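Local coordinates for nitrogenase molybdenum-iron protein alpha chain (Clostridium pasteurianum, PDB 4WES) that forms, together with the beta chain, the component of nitrogenase that reduces dinitrogen to ammonia at an iron-molybdenum cofactor, at residues 178-191 with 387-399. Sequence-based numbering, arbitrary orientation. Where two conformers were deposited one is given.
Sequences KGVSQSAGHHIANN and DADSKNIPEITVT. With HCA (3-hydroxy-3-carboxy-adipic acid), chain E; ICS (iron-sulfur-molybdenum cluster with interstitial carbon), chain F.
A chi1 of -167° sets CG of His187 opposite the backbone N and carries the ring to Ile393 and Glu395, while Asn191, one turn on and with CG anti to the carbonyl carbon (chi1 -73°), brings its amide to the backbone of Pro394. The two segments illustrate an irregular loop laid along an N-capped helix, one of whose sides faces the iron-molybdenum cofactor. Ser181 is the N-cap, its OG accepting from Ser183 N. At the cofactor side of the helix, Gln182 NE2 donates to homocitrate O1 (2.9 Å) and His186 NE2 lies 3.2 Å from sulfur S2B of the cluster, which meets the imidazole in plane at its edge.

On the loop side, a type I turn from Ser390 to Ile393 presents Ile393, whose CD1 packs on Ala184 CB at 3.7 Å and, more loosely, on Ile188 CD1. Ile393 CG2 comes obliquely to His187 ND1, 3.6 Å away. Pro394 O lies over one face of the imidazole, 3.3 Å from His187 NE2 but at too poor an angle for a hydrogen bond. Glu395 OE1 lies at the ring edge, its carboxylate plane turned 64° from the ring, and Tyr268 stacks on His187. Nearer the beta subunit, Gly179 CA makes a CA-H...O contact with Asp389 O. Asn191 ND2 donates to Pro394 O (2.9 Å) from above the carbonyl plane, and a water links Asn191 OD1 (2.7 Å), Ile396 N and His187 NE2.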
ATOM      1  N   LYS A 178      42.982  -9.353   7.255  1.00 11.23           N
ATOM      2  CA  LYS A 178      44.216  -8.790   6.744  1.00 11.95           C
ATOM      3  C   LYS A 178      44.223  -7.270   6.838  1.00 10.32           C
ATOM      4  O   LYS A 178      43.198  -6.609   6.691  1.00 11.74           O
ATOM      5  CB  LYS A 178      44.464  -9.260   5.337  1.00 13.85           C
ATOM      6  CG  LYS A 178      44.765 -10.747   5.343  1.00 15.79           C
ATOM      7  CD  LYS A 178      45.119 -11.294   3.993  1.00 17.32           C
ATOM      8  CE  LYS A 178      45.626 -12.724   4.107  1.00 18.58           C
ATOM      9  NZ  LYS A 178      45.828 -13.293   2.757  1.00 23.03           N
ATOM     10  N   GLY A 179      45.392  -6.707   7.112  1.00 10.98           N
ATOM     11  CA  GLY A 179      45.467  -5.311   7.400  1.00 11.30           C
ATOM     12  C   GLY A 179      44.600  -4.947   8.600  1.00 10.61           C
ATOM     13  O   GLY A 179      44.467  -5.723   9.552  1.00 11.41           O
ATOM     14  N   VAL A 180      44.047  -3.747   8.559  1.00 10.37           N
ATOM     15  CA  VAL A 180      43.353  -3.143   9.696  1.00 10.93           C
ATOM     16  C   VAL A 180      41.993  -2.545   9.338  1.00 10.10           C
ATOM     17  O   VAL A 180      41.356  -1.966  10.206  1.00 10.74           O
ATOM     18  CB  VAL A 180      44.220  -2.064  10.384  1.00 11.01           C
ATOM     19  CG1 VAL A 180      45.492  -2.691  10.929  1.00 12.06           C
ATOM     20  CG2 VAL A 180      44.583  -0.932   9.462  1.00 11.00           C
ATOM     21  N   SER A 181      41.598  -2.645   8.073  1.00  9.66           N
ATOM     22  CA  SER A 181      40.489  -1.909   7.532  1.00  9.25           C
ATOM     23  C   SER A 181      40.254  -2.321   6.078  1.00  9.03           C
ATOM     24  O   SER A 181      40.950  -3.187   5.530  1.00  9.88           O
ATOM     25  CB  SER A 181      40.799  -0.427   7.570  1.00  9.62           C
ATOM     26  OG  SER A 181      41.888  -0.164   6.672  1.00  9.78           O
ATOM     27  N   GLN A 182      39.354  -1.587   5.429  1.00  8.74           N
ATOM     28  CA  GLN A 182      39.130  -1.721   3.989  1.00  8.67           C
ATOM     29  C   GLN A 182      40.380  -1.445   3.167  1.00  8.81           C
ATOM     30  O   GLN A 182      40.496  -1.946   2.028  1.00  9.23           O
ATOM     31  CB  GLN A 182      38.024  -0.780   3.532  1.00  9.33           C
ATOM     32  CG  GLN A 182      36.623  -1.039   4.098  1.00  9.94           C
ATOM     33  CD  GLN A 182      36.326  -0.216   5.346  1.00  9.00           C
ATOM     34  OE1 GLN A 182      37.106  -0.208   6.279  1.00  9.16           O
ATOM     35  NE2 GLN A 182      35.166   0.403   5.389  1.00  9.70           N
ATOM     36  N   SER A 183      41.273  -0.609   3.676  1.00  8.85           N
ATOM     37  CA  SER A 183      42.433  -0.195   2.908  1.00  9.25           C
ATOM     38  C   SER A 183      43.249  -1.364   2.340  1.00 10.12           C
ATOM     39  O   SER A 183      43.659  -1.314   1.170  1.00 10.21           O
ATOM     40  CB  SER A 183      43.320   0.724   3.740  1.00  9.60           C
ATOM     41  OG  SER A 183      44.511   1.002   3.044  1.00  9.72           O
ATOM     42  N   ALA A 184      43.528  -2.371   3.168  1.00  9.02           N
ATOM     43  CA  ALA A 184      44.320  -3.500   2.666  1.00  9.77           C
ATOM     44  C   ALA A 184      43.680  -4.118   1.425  1.00  9.54           C
ATOM     45  O   ALA A 184      44.370  -4.602   0.515  1.00  9.52           O
ATOM     46  CB  ALA A 184      44.524  -4.519   3.762  1.00 11.00           C
ATOM     47  N   GLY A 185      42.351  -4.165   1.423  1.00  9.06           N
ATOM     48  CA  GLY A 185      41.644  -4.704   0.274  1.00  9.12           C
ATOM     49  C   GLY A 185      41.844  -3.899  -1.005  1.00  8.70           C
ATOM     50  O   GLY A 185      41.939  -4.465  -2.082  1.00  9.10           O
ATOM     51  N   HIS A 186      41.921  -2.577  -0.885  1.00  8.64           N
ATOM     52  CA  HIS A 186      42.240  -1.773  -2.049  1.00  8.75           C
ATOM     53  C   HIS A 186      43.584  -2.199  -2.618  1.00  9.06           C
ATOM     54  O   HIS A 186      43.750  -2.381  -3.832  1.00  9.08           O
ATOM     55  CB  HIS A 186      42.402  -0.294  -1.713  1.00  9.12           C
ATOM     56  CG  HIS A 186      41.231   0.365  -1.065  1.00  8.24           C
ATOM     57  ND1 HIS A 186      41.404   1.497  -0.290  1.00  9.06           N
ATOM     58  CD2 HIS A 186      39.912   0.074  -1.073  1.00  8.90           C
ATOM     59  CE1 HIS A 186      40.213   1.885   0.118  1.00  9.42           C
ATOM     60  NE2 HIS A 186      39.301   1.040  -0.316  1.00  8.95           N
ATOM     61  N   HIS A 187      44.566  -2.331  -1.724  1.00  9.00           N
ATOM     62  CA  HIS A 187      45.935  -2.623  -2.171  1.00  9.55           C
ATOM     63  C   HIS A 187      45.971  -4.001  -2.858  1.00  9.95           C
ATOM     64  O   HIS A 187      46.565  -4.176  -3.922  1.00 10.26           O
ATOM     65  CB  HIS A 187      46.858  -2.552  -0.973  1.00 10.18           C
ATOM     66  CG  HIS A 187      48.309  -2.512  -1.316  1.00 10.98           C
ATOM     67  ND1 HIS A 187      49.249  -2.095  -0.413  1.00 11.94           N
ATOM     68  CD2 HIS A 187      48.974  -2.780  -2.454  1.00 11.46           C
ATOM     69  CE1 HIS A 187      50.448  -2.124  -0.962  1.00 12.99           C
ATOM     70  NE2 HIS A 187      50.304  -2.545  -2.201  1.00 12.10           N
ATOM     71  N   ILE A 188      45.331  -4.981  -2.235  1.00  9.05           N
ATOM     72  CA  ILE A 188      45.271  -6.331  -2.773  1.00  9.69           C
ATOM     73  C   ILE A 188      44.587  -6.314  -4.142  1.00  9.48           C
ATOM     74  O   ILE A 188      45.058  -6.970  -5.104  1.00 10.62           O
ATOM     75  CB  ILE A 188      44.537  -7.254  -1.771  1.00  9.87           C
ATOM     76  CG1 ILE A 188      45.409  -7.460  -0.523  1.00 10.86           C
ATOM     77  CG2 ILE A 188      44.207  -8.612  -2.403  1.00  9.97           C
ATOM     78  CD1 ILE A 188      44.657  -7.945   0.706  1.00 11.82           C
ATOM     79  N   ALA A 189      43.497  -5.578  -4.303  1.00  8.96           N
ATOM     80  CA  ALA A 189      42.844  -5.486  -5.587  1.00  9.47           C
ATOM     81  C   ALA A 189      43.761  -4.844  -6.614  1.00  9.34           C
ATOM     82  O   ALA A 189      43.858  -5.315  -7.765  1.00 10.09           O
ATOM     83  CB  ALA A 189      41.542  -4.709  -5.484  1.00  9.80           C
ATOM     84  N   ASN A 190      44.390  -3.731  -6.244  1.00  9.05           N
ATOM     85  CA  ASN A 190      45.222  -3.008  -7.198  1.00  9.58           C
ATOM     86  C   ASN A 190      46.351  -3.870  -7.738  1.00  9.43           C
ATOM     87  O   ASN A 190      46.705  -3.770  -8.908  1.00 10.91           O
ATOM     88  CB  ASN A 190      45.841  -1.739  -6.578  1.00  9.71           C
ATOM     89  CG  ASN A 190      44.925  -0.496  -6.598  1.00  9.70           C
ATOM     90  OD1 ASN A 190      45.343   0.541  -7.079  1.00 10.08           O
ATOM     91  ND2 ASN A 190      43.707  -0.615  -6.083  1.00  9.37           N
ATOM     92  N   ASN A 191      46.943  -4.695  -6.884  1.00  9.72           N
ATOM     93  CA  ASN A 191      48.090  -5.497  -7.306  1.00 10.78           C
ATOM     94  C   ASN A 191      47.698  -6.398  -8.465  1.00  9.86           C
ATOM     95  O   ASN A 191      48.390  -6.465  -9.488  1.00 12.39           O
ATOM     96  CB  ASN A 191      48.623  -6.333  -6.167  1.00 11.19           C
ATOM     97  CG  ASN A 191      49.368  -5.534  -5.142  1.00 11.92           C
ATOM     98  OD1 ASN A 191      49.747  -4.373  -5.366  1.00 11.77           O
ATOM     99  ND2 ASN A 191      49.599  -6.163  -3.982  1.00 12.49           N
ATOM    100  N   ASP A 387      53.766  -0.514   9.657  1.00 21.46           N
ATOM    101  CA  ASP A 387      53.134  -0.982  10.854  1.00 29.01           C
ATOM    102  C   ASP A 387      53.009  -2.528  10.812  1.00 19.21           C
ATOM    103  O   ASP A 387      52.804  -3.143   9.749  1.00 20.61           O
ATOM    104  CB  ASP A 387      51.790  -0.252  10.876  1.00 25.65           C
ATOM    105  CG  ASP A 387      50.902  -0.726  11.930  1.00 20.25           C
ATOM    106  OD1 ASP A 387      50.792  -0.027  12.924  1.00 28.68           O
ATOM    107  OD2 ASP A 387      50.312  -1.777  11.700  1.00 27.80           O
ATOM    108  N   ALA A 388      53.168  -3.177  11.953  1.00 24.80           N
ATOM    109  CA  ALA A 388      53.171  -4.640  11.998  1.00 23.23           C
ATOM    110  C   ALA A 388      51.857  -5.308  11.510  1.00 21.51           C
ATOM    111  O   ALA A 388      51.863  -6.417  10.943  1.00 22.77           O
ATOM    112  CB  ALA A 388      53.499  -5.109  13.404  1.00 33.24           C
ATOM    113  N   ASP A 389      50.734  -4.640  11.727  1.00 16.57           N
ATOM    114  CA  ASP A 389      49.448  -5.222  11.350  1.00 15.39           C
ATOM    115  C   ASP A 389      49.129  -5.127   9.855  1.00 13.71           C
ATOM    116  O   ASP A 389      48.168  -5.753   9.406  1.00 17.20           O
ATOM    117  CB  ASP A 389      48.350  -4.581  12.192  1.00 15.07           C
ATOM    118  CG  ASP A 389      48.501  -4.927  13.647  1.00 15.77           C
ATOM    119  OD1 ASP A 389      48.599  -6.115  13.944  1.00 19.00           O
ATOM    120  OD2 ASP A 389      48.585  -4.020  14.476  1.00 18.76           O
ATOM    121  N   SER A 390      49.934  -4.389   9.098  1.00 14.37           N
ATOM    122  CA  SER A 390      49.776  -4.338   7.631  1.00 13.54           C
ATOM    123  C   SER A 390      51.035  -4.774   6.858  1.00 14.73           C
ATOM    124  O   SER A 390      51.058  -4.713   5.639  1.00 14.57           O
ATOM    125  CB  SER A 390      49.320  -2.951   7.176  1.00 16.00           C
ATOM    126  OG  SER A 390      48.036  -2.662   7.683  1.00 13.85           O
ATOM    127  N   LYS A 391      52.064  -5.244   7.556  1.00 16.21           N
ATOM    128  CA  LYS A 391      53.335  -5.522   6.921  1.00 18.43           C
ATOM    129  C   LYS A 391      53.272  -6.640   5.908  1.00 17.99           C
ATOM    130  O   LYS A 391      54.102  -6.672   4.985  1.00 21.86           O
ATOM    131  CB  LYS A 391      54.428  -5.800   7.956  1.00 24.29           C
ATOM    132  CG  LYS A 391      54.299  -7.090   8.734  1.00 31.73           C
ATOM    133  CD  LYS A 391      55.509  -7.283   9.652  1.00 52.82           C
ATOM    134  CE  LYS A 391      55.218  -8.255  10.785  1.00100.70           C
ATOM    135  NZ  LYS A 391      54.687  -9.549  10.279  1.00119.63           N
ATOM    136  N   ASN A 392      52.312  -7.549   6.057  1.00 16.78           N
ATOM    137  CA  ASN A 392      52.208  -8.682   5.139  1.00 18.42           C
ATOM    138  C   ASN A 392      51.322  -8.445   3.919  1.00 17.62           C
ATOM    139  O   ASN A 392      51.105  -9.353   3.105  1.00 22.72           O
ATOM    140  CB  ASN A 392      51.765  -9.917   5.898  1.00 18.65           C
ATOM    141  CG  ASN A 392      52.815 -10.380   6.909  1.00 27.98           C
ATOM    142  OD1 ASN A 392      54.016 -10.218   6.692  1.00 33.54           O
ATOM    143  ND2 ASN A 392      52.368 -10.948   8.018  1.00 36.93           N
ATOM    144  N   ILE A 393      50.796  -7.238   3.779  1.00 16.16           N
ATOM    145  CA  ILE A 393      50.093  -6.878   2.529  1.00 16.30           C
ATOM    146  C   ILE A 393      51.148  -6.811   1.431  1.00 16.76           C
ATOM    147  O   ILE A 393      52.080  -6.059   1.554  1.00 16.25           O
ATOM    148  CB  ILE A 393      49.330  -5.546   2.671  1.00 15.14           C
ATOM    149  CG1 ILE A 393      48.319  -5.624   3.825  1.00 15.30           C
ATOM    150  CG2 ILE A 393      48.681  -5.176   1.356  1.00 17.66           C
ATOM    151  CD1 ILE A 393      47.385  -6.808   3.755  1.00 20.70           C
ATOM    152  N   PRO A 394      50.994  -7.610   0.354  1.00 17.42           N
ATOM    153  CA  PRO A 394      52.082  -7.658  -0.623  1.00 17.31           C
ATOM    154  C   PRO A 394      52.329  -6.339  -1.358  1.00 16.74           C
ATOM    155  O   PRO A 394      51.393  -5.624  -1.717  1.00 16.25           O
ATOM    156  CB  PRO A 394      51.601  -8.721  -1.625  1.00 20.65           C
ATOM    157  CG  PRO A 394      50.739  -9.613  -0.817  1.00 20.53           C
ATOM    158  CD  PRO A 394      50.002  -8.659   0.083  1.00 18.95           C
ATOM    159  N   GLU A 395      53.601  -6.075  -1.598  1.00 17.17           N
ATOM    160  CA  GLU A 395      54.051  -4.969  -2.415  1.00 17.30           C
ATOM    161  C   GLU A 395      54.582  -5.509  -3.732  1.00 18.22           C
ATOM    162  O   GLU A 395      55.437  -6.396  -3.751  1.00 23.41           O
ATOM    163  CB  GLU A 395      55.190  -4.243  -1.715  1.00 20.84           C
ATOM    164  CG  GLU A 395      54.843  -3.576  -0.406  1.00 19.41           C
ATOM    165  CD  GLU A 395      53.911  -2.390  -0.587  1.00 18.10           C
ATOM    166  OE1 GLU A 395      53.309  -1.976   0.426  1.00 18.20           O
ATOM    167  OE2 GLU A 395      53.795  -1.882  -1.730  1.00 19.81           O
ATOM    168  N   ILE A 396      54.088  -4.967  -4.824  1.00 15.55           N
ATOM    169  CA  ILE A 396      54.668  -5.364  -6.073  0.51 15.83           C
ATOM    170  C   ILE A 396      55.387  -4.193  -6.700  1.00 16.55           C
ATOM    171  O   ILE A 396      55.137  -3.018  -6.399  1.00 19.81           O
ATOM    172  CB  ILE A 396      53.656  -5.981  -7.029  0.51 14.55           C
ATOM    173  CG1 ILE A 396      52.705  -4.896  -7.531  0.51 12.13           C
ATOM    174  CG2 ILE A 396      52.928  -7.147  -6.346  0.51 15.90           C
ATOM    175  CD1 ILE A 396      51.846  -5.320  -8.702  0.51 12.48           C
ATOM    176  N   THR A 397      56.386  -4.536  -7.493  1.00 16.51           N
ATOM    177  CA  THR A 397      57.142  -3.517  -8.176  0.53 21.84           C
ATOM    178  C   THR A 397      57.042  -3.766  -9.653  1.00 17.34           C
ATOM    179  O   THR A 397      57.039  -4.908 -10.119  1.00 20.84           O
ATOM    180  CB  THR A 397      58.635  -3.459  -7.788  0.53 25.53           C
ATOM    181  OG1 THR A 397      59.345  -4.469  -8.490  0.53 37.32           O
ATOM    182  CG2 THR A 397      58.857  -3.603  -6.273  0.53 16.14           C
ATOM    183  N   VAL A 398      56.879  -2.683 -10.394  1.00 15.68           N
ATOM    184  CA  VAL A 398      56.874  -2.751 -11.848  1.00 15.81           C
ATOM    185  C   VAL A 398      58.082  -1.978 -12.367  1.00 16.65           C
ATOM    186  O   VAL A 398      58.692  -1.214 -11.640  1.00 17.82           O
ATOM    187  CB  VAL A 398      55.559  -2.213 -12.461  1.00 15.73           C
ATOM    188  CG1 VAL A 398      54.361  -3.055 -12.035  1.00 17.94           C
ATOM    189  CG2 VAL A 398      55.347  -0.751 -12.097  1.00 16.50           C
ATOM    190  N   THR A 399      58.346  -2.116 -13.653  1.00 17.44           N
ATOM    191  CA  THR A 399      59.477  -1.446 -14.295  1.00 19.39           C
ATOM    192  C   THR A 399      59.021  -0.966 -15.657  1.00 19.17           C
ATOM    193  O   THR A 399      57.961  -1.376 -16.133  1.00 19.29           O
ATOM    194  CB  THR A 399      60.649  -2.421 -14.458  1.00 22.12           C
ATOM    195  OG1 THR A 399      60.283  -3.534 -15.291  1.00 23.09           O
ATOM    196  CG2 THR A 399      61.168  -2.920 -13.105  1.00 23.71           C
TER
HETATM  197  C1  HCA E 601      32.141  -0.525   3.047  1.00  9.67           C
HETATM  198  C2  HCA E 601      31.012   0.007   2.160  1.00  8.09           C
HETATM  199  C3  HCA E 601      30.505   1.391   2.560  1.00  7.43           C
HETATM  200  C4  HCA E 601      29.533   1.336   3.754  1.00  7.37           C
HETATM  201  C5  HCA E 601      28.875   2.719   3.903  1.00  8.33           C
HETATM  202  C6  HCA E 601      28.252   3.097   5.213  1.00  8.30           C
HETATM  203  C7  HCA E 601      29.755   2.004   1.375  1.00  7.59           C
HETATM  204  O1  HCA E 601      32.843   0.273   3.683  1.00 10.09           O
HETATM  205  O2  HCA E 601      32.336  -1.751   3.075  1.00 10.56           O
HETATM  206  O3  HCA E 601      27.163   3.750   5.185  1.00  8.11           O
HETATM  207  O4  HCA E 601      28.825   2.779   6.279  1.00  8.53           O
HETATM  208  O5  HCA E 601      30.097   3.151   1.012  1.00  7.33           O
HETATM  209  O6  HCA E 601      28.816   1.371   0.872  1.00  8.14           O
HETATM  210  O7  HCA E 601      31.591   2.232   2.918  1.00  7.52           O
HETATM  211 FE1  ICS F 602      37.661   5.783  -2.162  1.00  8.52          FE
HETATM  212 MO1  ICS F 602      32.105   3.904   1.580  1.00  7.47          MO
HETATM  213 FE2  ICS F 602      36.686   3.940  -0.511  1.00  8.08          FE
HETATM  214 FE3  ICS F 602      35.085   5.091  -2.317  1.00  8.15          FE
HETATM  215 FE4  ICS F 602      36.017   6.497  -0.264  1.00  8.18          FE
HETATM  216 FE5  ICS F 602      33.974   5.794   1.151  1.00  7.79          FE
HETATM  217 FE6  ICS F 602      34.606   3.257   0.849  1.00  7.80          FE
HETATM  218 FE7  ICS F 602      33.046   4.399  -0.877  1.00  7.73          FE
HETATM  219  CX  ICS F 602      34.934   4.874  -0.325  1.00  8.35           C
HETATM  220  S1A ICS F 602      38.101   5.597   0.092  1.00  8.76           S
HETATM  221  S1B ICS F 602      34.085   4.237   2.780  1.00  7.90           S
HETATM  222  S2A ICS F 602      36.888   3.750  -2.765  1.00  8.61           S
HETATM  223  S2B ICS F 602      36.445   2.089   0.699  1.00  8.23           S
HETATM  224  S3A ICS F 602      35.092   7.744   1.339  1.00  8.42           S
HETATM  225  S3B ICS F 602      32.800   2.327  -0.052  1.00  7.64           S
HETATM  226  S4A ICS F 602      35.870   7.214  -2.438  1.00  8.70           S
HETATM  227  S4B ICS F 602      31.894   5.870   0.326  1.00  7.77           S
HETATM  228  S5A ICS F 602      33.037   4.612  -3.070  1.00  8.36           S
HETATM  229  O   HOH W   1      46.332  -7.714  10.156  1.00 14.12           O
HETATM  230  O   HOH W   2      47.731  -8.407   7.471  1.00 24.97           O
HETATM  231  O   HOH W   3      51.922  -3.035  -4.420  1.00 13.18           O